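Aminoacyl-tRNA synthetase-interacting multifunctional protein p43 (Plasmodium vivax, PDB 6IPA) probably binds tRNA through its C-terminal EMAP II-like domain and associates with aminoacyl-tRNA synthetases. Local coordinates at residues I43-N47 and K151-L157. Residues are numbered along the deposited sequence; the frame is centred on the assembly and turned at random.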
loop_
_atom_site.group_PDB
_atom_site.type_symbol
_atom_site.label_atom_id
_atom_site.label_comp_id
_atom_site.label_asym_id
_atom_site.label_seq_id
_atom_site.Cartn_x
_atom_site.Cartn_y
_atom_site.Cartn_z
ATOM N N ILE A 43 -6.330 3.658 13.065
ATOM C CA ILE A 43 -5.777 3.818 11.752
ATOM C C ILE A 43 -4.808 4.991 11.662
ATOM O O ILE A 43 -4.015 5.070 10.727
ATOM C CB ILE A 43 -6.880 3.876 10.696
ATOM C CG1 ILE A 43 -6.260 3.895 9.304
ATOM C CG2 ILE A 43 -7.780 5.088 10.907
ATOM C CD1 ILE A 43 -7.234 3.644 8.202
ATOM N N THR A 44 -4.815 5.874 12.654
ATOM C CA THR A 44 -3.872 7.000 12.669
ATOM C C THR A 44 -2.432 6.481 12.758
ATOM O O THR A 44 -1.479 7.186 12.447
ATOM C CB THR A 44 -4.194 7.948 13.832
ATOM O OG1 THR A 44 -4.025 7.256 15.070
ATOM C CG2 THR A 44 -5.640 8.456 13.727
ATOM N N ARG A 45 -2.299 5.218 13.152
ATOM C CA ARG A 45 -1.004 4.623 13.442
ATOM C C ARG A 45 -0.295 4.099 12.211
ATOM O O ARG A 45 0.910 3.911 12.242
ATOM C CB ARG A 45 -1.148 3.498 14.464
ATOM C CG ARG A 45 -1.408 4.012 15.859
ATOM C CD ARG A 45 -1.578 2.920 16.908
ATOM N NE ARG A 45 -0.289 2.368 17.224
ATOM C CZ ARG A 45 -0.083 1.344 18.043
ATOM N NH1 ARG A 45 -1.105 0.737 18.694
ATOM N NH2 ARG A 45 1.161 0.922 18.213
ATOM N N LEU A 46 -1.056 3.875 11.139
ATOM C CA LEU A 46 -0.514 3.562 9.834
ATOM C C LEU A 46 -0.111 4.815 9.110
ATOM O O LEU A 46 -0.878 5.739 9.017
ATOM C CB LEU A 46 -1.552 2.818 8.948
ATOM C CG LEU A 46 -2.214 1.591 9.548
ATOM C CD1 LEU A 46 -3.070 0.905 8.516
ATOM C CD2 LEU A 46 -1.179 0.653 10.113
ATOM N N ASN A 47 1.076 4.765 8.503
ATOM C CA ASN A 47 1.554 5.792 7.526
ATOM C C ASN A 47 1.462 5.291 6.154
ATOM O O ASN A 47 2.404 4.704 5.704
ATOM C CB ASN A 47 3.028 6.065 7.733
ATOM C CG ASN A 47 3.500 7.244 6.978
ATOM O OD1 ASN A 47 2.741 8.166 6.681
ATOM N ND2 ASN A 47 4.780 7.264 6.701
ATOM N N LYS A 151 -2.343 13.485 14.133
ATOM C CA LYS A 151 -2.156 12.215 14.778
ATOM C C LYS A 151 -1.131 11.367 14.004
ATOM O O LYS A 151 -1.471 10.588 13.089
ATOM C CB LYS A 151 -3.496 11.498 14.978
ATOM C CG LYS A 151 -4.204 12.014 16.220
ATOM C CD LYS A 151 -5.606 11.452 16.381
ATOM C CE LYS A 151 -6.345 12.214 17.472
ATOM N NZ LYS A 151 -7.663 11.597 17.795
ATOM N N LEU A 152 0.125 11.479 14.397
ATOM C CA LEU A 152 1.178 10.931 13.585
ATOM C C LEU A 152 1.106 9.394 13.561
ATOM O O LEU A 152 0.522 8.785 14.440
ATOM C CB LEU A 152 2.550 11.411 14.069
ATOM C CG LEU A 152 2.725 12.919 14.170
ATOM C CD1 LEU A 152 4.069 13.199 14.797
ATOM C CD2 LEU A 152 2.584 13.631 12.834
ATOM N N PRO A 153 1.722 8.772 12.538
ATOM C CA PRO A 153 1.723 7.343 12.477
ATOM C C PRO A 153 2.903 6.881 13.294
ATOM O O PRO A 153 3.838 7.655 13.504
ATOM C CB PRO A 153 1.996 7.082 10.980
ATOM C CG PRO A 153 2.927 8.215 10.610
ATOM C CD PRO A 153 2.637 9.358 11.529
ATOM N N ASP A 154 2.876 5.630 13.731
ATOM C CA ASP A 154 4.041 5.071 14.431
ATOM C C ASP A 154 5.328 5.225 13.611
ATOM O O ASP A 154 5.423 4.738 12.504
ATOM C CB ASP A 154 3.814 3.593 14.708
ATOM C CG ASP A 154 2.624 3.339 15.633
ATOM O OD1 ASP A 154 1.828 4.271 15.916
ATOM O OD2 ASP A 154 2.476 2.203 16.106
ATOM N N LYS A 155 6.331 5.895 14.145
ATOM C CA LYS A 155 7.678 5.856 13.576
ATOM C C LYS A 155 7.921 4.492 12.952
ATOM O O LYS A 155 8.338 4.405 11.798
ATOM C CB LYS A 155 8.755 6.171 14.648
ATOM C CG LYS A 155 10.100 6.681 14.115
ATOM C CD LYS A 155 9.900 7.949 13.304
ATOM C CE LYS A 155 11.011 8.214 12.298
ATOM N NZ LYS A 155 10.802 9.560 11.629
ATOM N N THR A 156 7.634 3.424 13.694
ATOM C CA THR A 156 7.830 2.113 13.177
ATOM C C THR A 156 6.913 1.081 13.779
ATOM O O THR A 156 6.724 1.050 15.000
ATOM C CB THR A 156 9.266 1.685 13.438
ATOM O OG1 THR A 156 10.167 2.722 13.002
ATOM C CG2 THR A 156 9.562 0.480 12.672
ATOM N N LEU A 157 6.395 0.192 12.916
ATOM C CA LEU A 157 5.495 -0.850 13.321
ATOM C C LEU A 157 6.275 -2.059 13.700
ATOM O O LEU A 157 7.375 -2.256 13.254
ATOM C CB LEU A 157 4.541 -1.194 12.209
ATOM C CG LEU A 157 3.666 -0.054 11.694
ATOM C CD1 LEU A 157 2.930 -0.517 10.442
ATOM C CD2 LEU A 157 2.656 0.433 12.728
HETATM O O HOH W 1 -1.339 8.456 16.286
#
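Thr44 lays its CB and CG2 against the CB and CD of Lys151, with the two CB atoms 3.8 Å apart. Its OG1 is hydrogen-bonded to Asp42 and also receives a water that donates to Leu152 O. Thr44 O takes a CA-H...O contact from Pro153 CA at 3.2 Å; Arg141 bonds Lys151 O and Leu46 O, tying both segments to a common guanidinium. Arg45 meets Asp154 side-on, its NE bonding both OD1 (3.1 Å) and OD2 (3.0 Å). Arg45 NH2 reaches Asp154 OD2 at 2.8 Å. All three bonds use syn lone pairs near the guanidinium plane; guanidinium and carboxylate planes are 35° apart. Arg45 O accepts Asp154 N at 3.0 Å and also the side-chain ND2 of Asn103. Leu46 brings CD2 to 4.3 Å from Leu157 CD1, next to helix 165-169. In Asn47, CG anti to the backbone N (chi1 -169°) lies beside Pro153 CG, 3.8 Å away. The lead-in to strand 48-58 of the putative tRNA-binding OB domain is thus joined to the loop preceding helix 165-169. The salt bridge probably offsets both charges locally, while the backbone bond ties Arg45 and Asp154 at a second point, fixing how they face each other.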